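PDB 2P2W: citrate synthase from Thermotoga maritima, which probably catalyses the condensation of oxaloacetate with acetyl-CoA and water to give citrate and CoA, a step of the tricarboxylic acid cycle. Local coordinates for residues S40-T45 / S168-L173; A68-L73 / V118-P123; S146-F151 / E161-L166; Y153-E158 / L310-N315; P220-I225 / R278-L283. All coordinates share one frame; numbering follows the deposited sequence.

Interaction 1. Residues S40-T45 / S168-L173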
# COMPACT_ATOMS: atom_id res chain seq x y z
N SER A 40 -5.88 -18.11 25.07
CA SER A 40 -4.52 -17.66 24.77
C SER A 40 -4.24 -16.22 25.16
O SER A 40 -5.00 -15.60 25.89
CB SER A 40 -4.23 -17.87 23.27
OG SER A 40 -2.84 -17.87 23.00
N THR A 41 -3.12 -15.71 24.66
CA THR A 41 -2.68 -14.34 24.92
C THR A 41 -2.14 -13.81 23.59
O THR A 41 -1.94 -14.58 22.65
CB THR A 41 -1.53 -14.29 25.94
OG1 THR A 41 -0.43 -15.06 25.45
CG2 THR A 41 -1.98 -14.84 27.29
N PHE A 42 -1.90 -12.51 23.52
CA PHE A 42 -1.39 -11.91 22.29
C PHE A 42 -0.09 -12.60 21.86
O PHE A 42 0.02 -13.07 20.73
CB PHE A 42 -1.12 -10.42 22.49
CG PHE A 42 -0.90 -9.66 21.21
CD1 PHE A 42 0.31 -9.76 20.52
CD2 PHE A 42 -1.90 -8.83 20.70
CE1 PHE A 42 0.53 -9.03 19.35
CE2 PHE A 42 -1.69 -8.10 19.52
CZ PHE A 42 -0.48 -8.20 18.84
N GLU A 43 0.89 -12.65 22.76
CA GLU A 43 2.17 -13.26 22.44
C GLU A 43 2.09 -14.74 22.07
O GLU A 43 2.77 -15.18 21.15
CB GLU A 43 3.16 -13.08 23.60
CG GLU A 43 3.54 -11.63 23.85
CD GLU A 43 2.76 -11.00 25.00
OE1 GLU A 43 1.57 -11.35 25.18
OE2 GLU A 43 3.33 -10.15 25.70
N GLU A 44 1.26 -15.51 22.78
CA GLU A 44 1.15 -16.93 22.47
C GLU A 44 0.52 -17.20 21.11
O GLU A 44 0.98 -18.06 20.36
CB GLU A 44 0.35 -17.67 23.55
CG GLU A 44 0.38 -19.18 23.39
CD GLU A 44 -0.51 -19.91 24.38
OE1 GLU A 44 -1.75 -19.75 24.29
OE2 GLU A 44 0.03 -20.63 25.24
N THR A 45 -0.54 -16.47 20.78
CA THR A 45 -1.18 -16.68 19.49
C THR A 45 -0.32 -16.14 18.35
O THR A 45 -0.27 -16.72 17.27
CB THR A 45 -2.58 -16.04 19.44
OG1 THR A 45 -3.44 -16.72 20.37
CG2 THR A 45 -3.18 -16.15 18.03
N SER A 168 -8.52 -10.44 24.17
CA SER A 168 -9.34 -11.38 23.41
C SER A 168 -9.68 -10.75 22.05
O SER A 168 -9.65 -11.42 21.02
CB SER A 168 -10.64 -11.71 24.15
OG SER A 168 -10.40 -12.50 25.30
N ALA A 169 -9.99 -9.46 22.07
CA ALA A 169 -10.33 -8.74 20.84
C ALA A 169 -9.17 -8.75 19.85
O ALA A 169 -9.36 -9.00 18.66
CB ALA A 169 -10.73 -7.31 21.16
N PHE A 170 -7.96 -8.48 20.34
CA PHE A 170 -6.80 -8.48 19.45
C PHE A 170 -6.63 -9.85 18.80
O PHE A 170 -6.43 -9.96 17.59
CB PHE A 170 -5.52 -8.13 20.21
CG PHE A 170 -5.37 -6.66 20.51
CD1 PHE A 170 -5.79 -5.70 19.59
CD2 PHE A 170 -4.72 -6.24 21.67
CE1 PHE A 170 -5.57 -4.34 19.83
CE2 PHE A 170 -4.50 -4.89 21.92
CZ PHE A 170 -4.92 -3.94 21.00
N ILE A 171 -6.70 -10.90 19.61
CA ILE A 171 -6.55 -12.26 19.11
C ILE A 171 -7.56 -12.55 18.00
O ILE A 171 -7.20 -13.11 16.97
CB ILE A 171 -6.72 -13.29 20.26
CG1 ILE A 171 -5.60 -13.09 21.29
CG2 ILE A 171 -6.69 -14.71 19.71
CD1 ILE A 171 -5.75 -13.93 22.55
N LEU A 172 -8.81 -12.14 18.20
CA LEU A 172 -9.85 -12.35 17.19
C LEU A 172 -9.56 -11.62 15.88
O LEU A 172 -10.00 -12.05 14.81
CB LEU A 172 -11.20 -11.88 17.72
CG LEU A 172 -11.85 -12.68 18.85
CD1 LEU A 172 -13.10 -11.95 19.35
CD2 LEU A 172 -12.21 -14.07 18.34
N LEU A 173 -8.82 -10.52 15.96
CA LEU A 173 -8.51 -9.69 14.79
C LEU A 173 -7.14 -9.91 14.16
O LEU A 173 -6.82 -9.26 13.17
CB LEU A 173 -8.64 -8.21 15.17
CG LEU A 173 -10.01 -7.71 15.64
CD1 LEU A 173 -9.85 -6.36 16.35
CD2 LEU A 173 -10.95 -7.59 14.45
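Ser40 meets Ile171 through its backbone: its carbonyl carbon lies 3.8 Å from Ile171 CD1, an apolar methyl laid against the main chain of Ser40. The OG of Ser40 turns instead to Glu44, whose OE1 accepts at 2.5 Å on the lone pair away from its sister oxygen; that carboxylate also holds Arg363 and Tyr357 of the second subunit. Thr41 sets its own C 3.8 Å from the same Ile171 methyl, while its OG1 accepts from Glu44 N as the N-cap of helix 42-51. The contact thus joins the first turn of that helix to helix 163-173 within the mainly helical citrate synthase fold. Phe42 follows, its CG anti to the backbone N (chi1 -166°), which carries the ring to Phe170. The two form an offset edge-to-face pair, centroids 5.8 Å apart and planes at 89°, the edge of Phe42 directed at the face of Phe170; Phe42 CD2 also lies 3.7 Å from Phe170 CB. Thr45 OG1 lies 3.9 Å from Ile171 CG2. Replacing Ile171 with alanine would probably open a gap beneath the Ser40-Thr41 backbone and leave Thr45 without its methyl neighbour.

Interaction 2. Residues A68-L73 / V118-P123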
# COMPACT_ATOMS: atom_id res chain seq x y z
N ALA A 68 8.99 -7.82 24.41
CA ALA A 68 9.08 -6.75 25.39
C ALA A 68 10.36 -5.93 25.22
O ALA A 68 10.41 -4.74 25.57
CB ALA A 68 9.02 -7.32 26.80
N ASP A 69 11.40 -6.56 24.68
CA ASP A 69 12.68 -5.89 24.48
C ASP A 69 12.68 -5.08 23.16
O ASP A 69 13.61 -4.32 22.90
CB ASP A 69 13.79 -6.95 24.48
CG ASP A 69 15.17 -6.37 24.75
OD1 ASP A 69 15.29 -5.49 25.62
OD2 ASP A 69 16.14 -6.83 24.10
N TYR A 70 11.64 -5.25 22.35
CA TYR A 70 11.52 -4.55 21.06
C TYR A 70 10.50 -3.41 21.04
O TYR A 70 10.15 -2.92 19.96
CB TYR A 70 11.12 -5.54 19.96
CG TYR A 70 12.18 -6.53 19.53
CD1 TYR A 70 13.53 -6.17 19.50
CD2 TYR A 70 11.82 -7.80 19.08
CE1 TYR A 70 14.50 -7.06 19.02
CE2 TYR A 70 12.78 -8.69 18.60
CZ TYR A 70 14.11 -8.32 18.57
OH TYR A 70 15.05 -9.20 18.09
N ARG A 71 10.05 -2.97 22.20
CA ARG A 71 9.04 -1.91 22.28
C ARG A 71 9.50 -0.47 22.14
O ARG A 71 8.68 0.45 22.06
CB ARG A 71 8.28 -2.04 23.60
CG ARG A 71 7.57 -3.37 23.77
CD ARG A 71 6.98 -3.51 25.15
NE ARG A 71 6.37 -4.82 25.33
CZ ARG A 71 5.98 -5.31 26.51
NH1 ARG A 71 6.13 -4.58 27.61
NH2 ARG A 71 5.44 -6.52 26.57
N GLU A 72 10.81 -0.24 22.09
CA GLU A 72 11.32 1.12 22.01
C GLU A 72 11.37 1.74 20.61
O GLU A 72 11.60 1.06 19.62
CB GLU A 72 12.74 1.20 22.60
CG GLU A 72 12.85 0.79 24.06
CD GLU A 72 12.00 1.64 24.98
OE1 GLU A 72 11.90 2.86 24.73
OE2 GLU A 72 11.44 1.10 25.95
N LEU A 73 11.15 3.05 20.57
CA LEU A 73 11.22 3.81 19.33
C LEU A 73 12.61 4.45 19.34
O LEU A 73 13.08 4.89 20.39
CB LEU A 73 10.16 4.91 19.28
CG LEU A 73 8.78 4.52 18.75
CD1 LEU A 73 7.87 5.74 18.76
CD2 LEU A 73 8.90 3.97 17.34
N VAL A 118 8.58 -5.14 14.48
CA VAL A 118 7.61 -4.12 14.08
C VAL A 118 6.31 -4.27 14.87
O VAL A 118 5.74 -3.29 15.33
CB VAL A 118 7.33 -4.18 12.55
CG1 VAL A 118 6.55 -5.42 12.20
CG2 VAL A 118 6.59 -2.92 12.11
N ALA A 119 5.84 -5.51 15.04
CA ALA A 119 4.61 -5.74 15.79
C ALA A 119 4.77 -5.28 17.24
O ALA A 119 3.84 -4.73 17.84
CB ALA A 119 4.24 -7.21 15.74
N SER A 120 5.95 -5.51 17.81
CA SER A 120 6.22 -5.14 19.19
C SER A 120 6.17 -3.63 19.45
O SER A 120 5.81 -3.20 20.54
CB SER A 120 7.58 -5.67 19.64
OG SER A 120 7.64 -7.08 19.53
N VAL A 121 6.52 -2.83 18.44
CA VAL A 121 6.53 -1.38 18.62
C VAL A 121 5.23 -0.65 18.27
O VAL A 121 5.06 0.52 18.61
CB VAL A 121 7.72 -0.75 17.83
CG1 VAL A 121 7.43 -0.73 16.34
CG2 VAL A 121 8.02 0.64 18.37
N PHE A 122 4.30 -1.34 17.60
CA PHE A 122 3.02 -0.73 17.23
C PHE A 122 2.32 0.02 18.39
O PHE A 122 1.95 1.18 18.25
CB PHE A 122 2.05 -1.79 16.67
CG PHE A 122 1.90 -1.75 15.17
CD1 PHE A 122 2.99 -1.96 14.33
CD2 PHE A 122 0.65 -1.55 14.59
CE1 PHE A 122 2.84 -1.97 12.93
CE2 PHE A 122 0.49 -1.56 13.20
CZ PHE A 122 1.58 -1.77 12.37
N PRO A 123 2.14 -0.64 19.54
CA PRO A 123 1.48 0.01 20.68
C PRO A 123 2.21 1.24 21.21
O PRO A 123 1.59 2.17 21.71
CB PRO A 123 1.41 -1.11 21.73
CG PRO A 123 1.36 -2.36 20.90
CD PRO A 123 2.40 -2.07 19.84
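Backbone and side chains of the turn after helix 57-69, residues Tyr70 to Leu73, meet Ser120 and Val121 on one flank of helix 110-133 in a partly buried van der Waals contact. The chains come close, Arg71 CA and Val121 CA being 4.5 Å apart, so the small Ser120 and the short Val121 suit the helix side. Tyr70 CB rests on Ser120 CB at 3.6 Å, and the Ser120 OG lies at the edge of the tyrosine ring while hydrogen-bonded to Ile116 O; Tyr70 OH is hydrogen-bonded to Glu113 OE2. Of its side chain, Arg71 brings the aliphatic part, CG lying 3.7 Å from Ser120 O. Its extended chain carries the guanidinium on to Leu145 O. Val121 has CG2 anti to the backbone N, which brings this methyl to Leu73 CD2 at 3.6 Å, the two side chains crossing at about a right angle; the same methyl lies 3.8 Å from Arg71 O. Arg71 O is taken by Thr124 OG1. This is plain loop-on-helix packing, away from the predicted active-site residues, in the mainly helical body characteristic of citrate synthases.

Interaction 3. Residues S146-F151 / E161-L166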
# COMPACT_ATOMS: atom_id res chain seq x y z
N SER A 146 3.00 -7.41 30.02
CA SER A 146 2.75 -8.12 28.76
C SER A 146 2.48 -7.11 27.65
O SER A 146 2.31 -5.92 27.92
CB SER A 146 1.54 -9.05 28.90
OG SER A 146 0.32 -8.32 28.86
N HIS A 147 2.45 -7.58 26.41
CA HIS A 147 2.20 -6.73 25.24
C HIS A 147 0.94 -5.87 25.39
O HIS A 147 0.98 -4.65 25.18
CB HIS A 147 2.10 -7.59 23.98
CG HIS A 147 2.12 -6.82 22.70
ND1 HIS A 147 3.21 -6.09 22.28
CD2 HIS A 147 1.19 -6.69 21.72
CE1 HIS A 147 2.95 -5.54 21.10
NE2 HIS A 147 1.73 -5.89 20.74
N VAL A 148 -0.18 -6.50 25.75
CA VAL A 148 -1.44 -5.78 25.89
C VAL A 148 -1.51 -4.97 27.20
O VAL A 148 -1.97 -3.83 27.20
CB VAL A 148 -2.64 -6.77 25.82
CG1 VAL A 148 -3.95 -6.01 25.94
CG2 VAL A 148 -2.59 -7.54 24.51
N GLU A 149 -1.05 -5.56 28.30
CA GLU A 149 -1.03 -4.85 29.59
C GLU A 149 -0.26 -3.56 29.41
O GLU A 149 -0.69 -2.48 29.84
CB GLU A 149 -0.31 -5.68 30.66
CG GLU A 149 -1.15 -6.70 31.38
CD GLU A 149 -0.33 -7.48 32.40
OE1 GLU A 149 0.92 -7.50 32.30
OE2 GLU A 149 -0.95 -8.08 33.30
N ASN A 150 0.90 -3.67 28.78
CA ASN A 150 1.77 -2.52 28.56
C ASN A 150 1.14 -1.45 27.69
O ASN A 150 1.36 -0.25 27.91
CB ASN A 150 3.09 -2.96 27.95
CG ASN A 150 4.00 -1.78 27.70
OD1 ASN A 150 4.50 -1.15 28.64
ND2 ASN A 150 4.25 -1.50 26.43
N PHE A 151 0.39 -1.87 26.67
CA PHE A 151 -0.25 -0.90 25.80
C PHE A 151 -1.22 -0.07 26.63
O PHE A 151 -1.22 1.16 26.57
CB PHE A 151 -1.00 -1.60 24.66
CG PHE A 151 -1.82 -0.67 23.82
CD1 PHE A 151 -1.28 0.53 23.35
CD2 PHE A 151 -3.13 -0.98 23.48
CE1 PHE A 151 -2.03 1.40 22.57
CE2 PHE A 151 -3.90 -0.12 22.69
CZ PHE A 151 -3.34 1.07 22.24
N GLU A 161 -8.71 -4.89 34.91
CA GLU A 161 -9.16 -6.21 34.47
C GLU A 161 -9.70 -6.19 33.04
O GLU A 161 -9.70 -7.21 32.35
CB GLU A 161 -10.25 -6.72 35.42
CG GLU A 161 -10.81 -8.08 35.06
CD GLU A 161 -12.08 -8.41 35.83
OE1 GLU A 161 -12.88 -7.48 36.07
OE2 GLU A 161 -12.27 -9.59 36.19
N LYS A 162 -10.18 -5.02 32.61
CA LYS A 162 -10.72 -4.86 31.26
C LYS A 162 -9.69 -5.25 30.20
O LYS A 162 -10.04 -5.51 29.05
CB LYS A 162 -11.16 -3.41 31.06
CG LYS A 162 -12.57 -3.12 31.57
CD LYS A 162 -12.69 -1.72 32.17
CE LYS A 162 -11.84 -0.70 31.42
NZ LYS A 162 -12.49 0.65 31.42
N ILE A 163 -8.43 -5.27 30.61
CA ILE A 163 -7.34 -5.63 29.71
C ILE A 163 -7.58 -6.98 29.03
O ILE A 163 -7.29 -7.15 27.85
CB ILE A 163 -6.00 -5.66 30.48
CG1 ILE A 163 -5.60 -4.23 30.87
CG2 ILE A 163 -4.91 -6.31 29.63
CD1 ILE A 163 -4.39 -4.14 31.80
N ARG A 164 -8.13 -7.93 29.78
CA ARG A 164 -8.43 -9.27 29.27
C ARG A 164 -9.37 -9.22 28.06
O ARG A 164 -9.24 -9.99 27.11
CB ARG A 164 -9.08 -10.07 30.40
CG ARG A 164 -8.12 -10.34 31.56
CD ARG A 164 -8.69 -11.36 32.55
NE ARG A 164 -7.82 -11.47 33.73
CZ ARG A 164 -6.84 -12.39 33.69
NH1 ARG A 164 -6.68 -13.14 32.61
NH2 ARG A 164 -6.02 -12.53 34.73
N LEU A 165 -10.34 -8.31 28.11
CA LEU A 165 -11.31 -8.18 27.03
C LEU A 165 -10.61 -7.65 25.78
O LEU A 165 -10.86 -8.11 24.66
CB LEU A 165 -12.44 -7.23 27.45
CG LEU A 165 -13.09 -7.55 28.81
CD1 LEU A 165 -14.25 -6.59 29.05
CD2 LEU A 165 -13.57 -9.00 28.84
N LEU A 166 -9.73 -6.67 25.97
CA LEU A 166 -8.98 -6.10 24.85
C LEU A 166 -8.07 -7.15 24.23
O LEU A 166 -7.95 -7.22 23.00
CB LEU A 166 -8.13 -4.91 25.33
CG LEU A 166 -7.22 -4.27 24.27
CD1 LEU A 166 -8.05 -3.81 23.09
CD2 LEU A 166 -6.46 -3.10 24.87
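Val148 CG1 is the bump of helix 147-156, received by a hollow between Ile163 and Leu166, one turn apart on helix 163-173. It lies 3.8 Å from Ile163 CG2 and 4.0 Å from Leu166 CD2. Val148 holds CG1 anti to the backbone N (chi1 -178°), which turns this methyl to the other helix; the Val148 and Ile163 side chains run past each other in opposite directions, and Val148 meets Leu166 obliquely. Ile163 lodges against Glu149: its CD1 is 4.1 Å from Glu149 CA and 4.2 Å from the methylene Glu149 CG, away from the carboxylate, the chains crossing at about a right angle. Leu166 also turns its CD2 to the ring edge of Phe151, near the ring plane and 4.2 Å from CD2 of that ring. With CG beside the backbone N (chi1 -85°) and the chain extended beyond it, the carboxylate of Glu149 lies by the start of its own helix. Its OE1 accepts from Ser146 N on a nearly straight path (177°), met anti and somewhat out of plane, while Ser146 OG accepts from Glu149 N. An alanine in place of Glu149 would probably leave Ser146 N without this acceptor and strip Ile163 CD1 of part of its cover. The capping box starts helix 147-156, whose first turns pack on the start of helix 163-173, the next helix in the chain.

Interaction 4. Residues Y153-E158 / L310-N315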
# COMPACT_ATOMS: atom_id res chain seq x y z
N TYR A 153 -1.19 0.43 29.78
CA TYR A 153 -0.48 1.26 30.74
C TYR A 153 0.18 2.49 30.11
O TYR A 153 0.18 3.56 30.71
CB TYR A 153 0.57 0.43 31.49
CG TYR A 153 1.06 1.10 32.75
CD1 TYR A 153 0.37 0.94 33.96
CD2 TYR A 153 2.17 1.95 32.74
CE1 TYR A 153 0.76 1.61 35.11
CE2 TYR A 153 2.57 2.62 33.89
CZ TYR A 153 1.86 2.45 35.07
OH TYR A 153 2.24 3.12 36.22
N MET A 154 0.74 2.34 28.91
CA MET A 154 1.37 3.47 28.23
C MET A 154 0.30 4.47 27.82
O MET A 154 0.58 5.66 27.62
CB MET A 154 2.14 3.02 26.99
CG MET A 154 3.36 2.16 27.26
SD MET A 154 4.31 1.88 25.75
CE MET A 154 3.05 1.21 24.65
N MET A 155 -0.93 3.99 27.69
CA MET A 155 -2.05 4.84 27.30
C MET A 155 -2.65 5.60 28.47
O MET A 155 -2.77 6.83 28.43
CB MET A 155 -3.19 4.00 26.68
CG MET A 155 -3.05 3.68 25.20
SD MET A 155 -3.39 5.09 24.14
CE MET A 155 -5.20 5.25 24.34
N PHE A 156 -3.00 4.87 29.52
CA PHE A 156 -3.65 5.45 30.68
C PHE A 156 -2.91 5.45 32.01
O PHE A 156 -3.44 5.92 33.02
CB PHE A 156 -5.00 4.76 30.88
CG PHE A 156 -5.78 4.60 29.60
CD1 PHE A 156 -6.26 5.71 28.92
CD2 PHE A 156 -6.05 3.33 29.09
CE1 PHE A 156 -6.99 5.57 27.74
CE2 PHE A 156 -6.78 3.17 27.91
CZ PHE A 156 -7.25 4.30 27.24
N GLY A 157 -1.69 4.92 32.03
CA GLY A 157 -0.91 4.89 33.26
C GLY A 157 -1.54 4.09 34.39
O GLY A 157 -1.29 4.36 35.57
N GLU A 158 -2.35 3.10 34.04
CA GLU A 158 -3.00 2.26 35.04
C GLU A 158 -3.31 0.87 34.48
O GLU A 158 -3.31 0.67 33.27
CB GLU A 158 -4.29 2.93 35.54
CG GLU A 158 -5.27 3.26 34.43
CD GLU A 158 -6.39 4.18 34.90
OE1 GLU A 158 -6.39 4.57 36.09
OE2 GLU A 158 -7.28 4.50 34.08
N LEU A 310 -14.17 0.65 26.23
CA LEU A 310 -12.89 0.49 26.93
C LEU A 310 -12.15 1.82 27.07
O LEU A 310 -11.08 1.90 27.66
CB LEU A 310 -12.01 -0.48 26.16
CG LEU A 310 -12.45 -1.93 26.24
CD1 LEU A 310 -11.46 -2.86 25.50
CD2 LEU A 310 -12.55 -2.45 27.68
N GLY A 311 -12.70 2.87 26.43
CA GLY A 311 -12.14 4.22 26.62
C GLY A 311 -11.14 4.67 25.51
O GLY A 311 -10.44 5.66 25.71
N PHE A 312 -11.08 3.99 24.37
CA PHE A 312 -10.16 4.40 23.30
C PHE A 312 -10.80 5.41 22.35
O PHE A 312 -12.01 5.37 22.11
CB PHE A 312 -9.70 3.19 22.50
CG PHE A 312 -8.79 2.27 23.26
CD1 PHE A 312 -7.42 2.47 23.27
CD2 PHE A 312 -9.32 1.21 24.00
CE1 PHE A 312 -6.57 1.65 24.00
CE2 PHE A 312 -8.48 0.37 24.74
CZ PHE A 312 -7.10 0.59 24.74
N PRO A 313 -9.99 6.34 21.80
CA PRO A 313 -10.48 7.35 20.86
C PRO A 313 -10.97 6.67 19.58
O PRO A 313 -10.34 5.72 19.11
CB PRO A 313 -9.25 8.21 20.59
CG PRO A 313 -8.05 7.72 21.33
CD PRO A 313 -8.55 6.51 22.06
N ARG A 314 -12.07 7.15 19.02
CA ARG A 314 -12.63 6.56 17.81
C ARG A 314 -11.65 6.54 16.62
O ARG A 314 -11.66 5.64 15.80
CB ARG A 314 -13.90 7.33 17.45
CG ARG A 314 -14.99 7.15 18.51
CD ARG A 314 -16.33 7.78 18.13
NE ARG A 314 -17.34 7.43 19.14
CZ ARG A 314 -18.60 7.87 18.96
NH1 ARG A 314 -18.91 8.60 17.90
NH2 ARG A 314 -19.54 7.55 19.85
N ASN A 315 -10.81 7.59 16.52
CA ASN A 315 -9.89 7.62 15.39
C ASN A 315 -8.66 6.73 15.59
O ASN A 315 -7.69 6.78 14.84
CB ASN A 315 -9.51 9.08 15.07
CG ASN A 315 -8.59 9.64 16.11
OD1 ASN A 315 -8.63 9.28 17.28
ND2 ASN A 315 -7.74 10.58 15.67
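Phe156 and Phe312 meet edge to face: the edge of Phe156 is directed at the face of Phe312, with centroids 5.5 Å apart and planes inclined at 61°. The nearest atoms are Phe156 CE2 and Phe312 CZ, 4.1 Å apart, and the latter atom lies near the plane of the Phe156 ring. Two large rings suit this place because the backbones stay well apart, Met155 CA and Phe312 CA being 9.1 Å from each other. Met155 comes in beside them. Its chain, bent at both chi2 and chi3, curls so that the methyl CE approaches Phe312 CD1 obliquely at 3.7 Å and also touches Pro313 CD at 4.2 Å; the unbranched, flexible thioether of methionine adopts such a bend readily. Within its own helix, Met155 CB sits over the centre of one face of the Phe156 ring, which probably limits how the ring can turn. The far end of that ring, CZ, lies 3.8 Å from Gly311 O. Gly311 closes helix 299-309 in a Schellman motif with positive phi, a conformation in which a beta carbon would be jammed against the preceding carbonyl oxygen. The contact sets the end of helix 147-156 against the loop joining helix 299-309 to helix 317-337, with Tyr130 of helix 110-133 touching Met155 and Pro313, and Leu166 of helix 163-173 packed on Leu310 and Phe312.

Interaction 5. Residues P220-I225 / R278-L283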
# COMPACT_ATOMS: atom_id res chain seq x y z
N PRO A 220 -20.88 6.41 15.08
CA PRO A 220 -21.66 7.54 14.57
C PRO A 220 -22.98 7.08 13.93
O PRO A 220 -24.01 7.78 13.99
CB PRO A 220 -20.73 8.18 13.54
CG PRO A 220 -19.42 7.45 13.43
CD PRO A 220 -19.57 6.34 14.41
N MET A 221 -22.94 5.91 13.30
CA MET A 221 -24.13 5.36 12.67
C MET A 221 -25.13 4.98 13.74
O MET A 221 -26.33 5.25 13.62
CB MET A 221 -23.77 4.13 11.84
CG MET A 221 -24.97 3.47 11.19
SD MET A 221 -24.63 1.78 10.66
CE MET A 221 -24.53 0.95 12.24
N LEU A 222 -24.64 4.34 14.80
CA LEU A 222 -25.50 3.94 15.91
C LEU A 222 -26.15 5.17 16.53
O LEU A 222 -27.34 5.15 16.87
CB LEU A 222 -24.67 3.18 16.96
CG LEU A 222 -24.07 1.85 16.48
CD1 LEU A 222 -23.19 1.25 17.57
CD2 LEU A 222 -25.19 0.90 16.10
N GLU A 223 -25.38 6.24 16.68
CA GLU A 223 -25.91 7.47 17.26
C GLU A 223 -26.91 8.12 16.31
O GLU A 223 -27.89 8.73 16.76
CB GLU A 223 -24.74 8.41 17.62
CG GLU A 223 -24.06 7.94 18.90
CD GLU A 223 -22.62 8.41 19.08
OE1 GLU A 223 -22.03 8.96 18.14
OE2 GLU A 223 -22.07 8.18 20.18
N GLU A 224 -26.67 7.97 15.01
CA GLU A 224 -27.57 8.53 14.00
C GLU A 224 -28.92 7.84 14.13
O GLU A 224 -29.97 8.46 13.98
CB GLU A 224 -27.00 8.29 12.60
CG GLU A 224 -27.69 9.09 11.52
CD GLU A 224 -27.29 8.66 10.12
OE1 GLU A 224 -26.10 8.33 9.92
OE2 GLU A 224 -28.16 8.67 9.23
N ILE A 225 -28.89 6.53 14.41
CA ILE A 225 -30.12 5.77 14.58
C ILE A 225 -30.80 6.28 15.86
O ILE A 225 -32.02 6.44 15.92
CB ILE A 225 -29.82 4.26 14.72
CG1 ILE A 225 -29.16 3.75 13.43
CG2 ILE A 225 -31.11 3.50 14.99
CD1 ILE A 225 -28.69 2.31 13.50
N ARG A 278 -26.83 -1.56 23.02
CA ARG A 278 -28.27 -1.81 22.90
C ARG A 278 -28.74 -1.54 21.47
O ARG A 278 -29.51 -2.32 20.90
CB ARG A 278 -29.06 -0.90 23.86
CG ARG A 278 -28.80 -1.10 25.36
CD ARG A 278 -29.36 -2.41 25.90
NE ARG A 278 -29.27 -2.49 27.37
CZ ARG A 278 -30.16 -1.98 28.22
NH1 ARG A 278 -31.23 -1.34 27.78
NH2 ARG A 278 -29.97 -2.11 29.53
N ILE A 279 -28.28 -0.44 20.89
CA ILE A 279 -28.67 -0.09 19.53
C ILE A 279 -28.13 -1.11 18.52
O ILE A 279 -28.86 -1.57 17.64
CB ILE A 279 -28.18 1.33 19.16
CG1 ILE A 279 -28.79 2.36 20.12
CG2 ILE A 279 -28.56 1.68 17.72
CD1 ILE A 279 -28.22 3.76 20.00
N ALA A 280 -26.86 -1.45 18.65
CA ALA A 280 -26.22 -2.41 17.75
C ALA A 280 -26.91 -3.78 17.82
O ALA A 280 -27.09 -4.47 16.81
CB ALA A 280 -24.74 -2.55 18.10
N SER A 281 -27.28 -4.18 19.03
CA SER A 281 -27.94 -5.46 19.23
C SER A 281 -29.32 -5.45 18.57
O SER A 281 -29.73 -6.44 17.96
CB SER A 281 -28.07 -5.75 20.73
OG SER A 281 -28.46 -7.10 20.94
N LYS A 282 -30.02 -4.32 18.69
CA LYS A 282 -31.35 -4.20 18.10
C LYS A 282 -31.25 -4.18 16.58
O LYS A 282 -32.11 -4.71 15.88
CB LYS A 282 -32.03 -2.92 18.59
CG LYS A 282 -33.49 -2.80 18.18
CD LYS A 282 -34.32 -3.92 18.77
CE LYS A 282 -35.81 -3.66 18.61
NZ LYS A 282 -36.61 -4.71 19.27
N LEU A 283 -30.19 -3.56 16.07
CA LEU A 283 -29.97 -3.47 14.63
C LEU A 283 -29.79 -4.89 14.08
O LEU A 283 -30.35 -5.24 13.04
CB LEU A 283 -28.74 -2.62 14.34
CG LEU A 283 -28.39 -2.33 12.88
CD1 LEU A 283 -29.59 -1.71 12.16
CD2 LEU A 283 -27.18 -1.39 12.84
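Helix-on-helix packing of aliphatic side chains joins the end of helix 214-225 to the middle of helix 275-289, and all six residues that touch are buried. Leu222 occupies the middle. Its CD2 lies 3.8 Å from Ile279 CG2 and equally near Ala280 CA, and the small side chain of Ala280 leaves the leucine room to come down onto the helix backbone. Ile279 runs alongside Leu222: the two chains slide past each other in opposite directions, and Ile279 CD1 ends 3.5 Å from Leu222 O. The short helical segments cross at 83°, nearly perpendicular, with their axes 9.8 Å apart at closest approach. Such a steep crossing, in the mainly helical citrate synthase fold, confines the contact to a compact patch around Leu222 and Ile279. Leu283, one turn beyond Ile279, receives two further residues. Met221, its CG anti to the backbone N (chi1 178°) and its chain bent only at the end, reaches Leu283 tip to tip, CE to CD2 at 3.6 Å. Ile225 crosses the same leucine at about a right angle, CD1 to CD2 at 4.1 Å, and its CB stands 4.2 Å from Ile279 CG2. Phe234 of helix 231-241 packs on Met221 and Ile225, and Val305 of helix 299-309 touches Leu222. The side chain of Met221 is about 9 Å from that of Asp300, a predicted active-site residue.

In the fold
Interactions 1, 3 and 4 form a connected run. Interactions 1 and 3 share helix 163-173 (centres 10 Å apart), and interactions 3 and 4 share helix 147-156 (centres 11 Å apart); Phe312 packs on Phe151. Interaction 2 joins this group through Arg71 and helix 110-133, which pack on helix 147-156. Interaction 5 lies apart, its centre 36 Å from that of interaction 2 and across the chain's centre. Along the chain, interactions 2 and 3 come in series inside the loop closed by interaction 1. Interaction 4 alternates its segments with those of 1 and 3, interleaving distant sequence in one mainly helical body. Interaction 5 is nested within interaction 4, and the Arg314-Glu223 salt bridge links them.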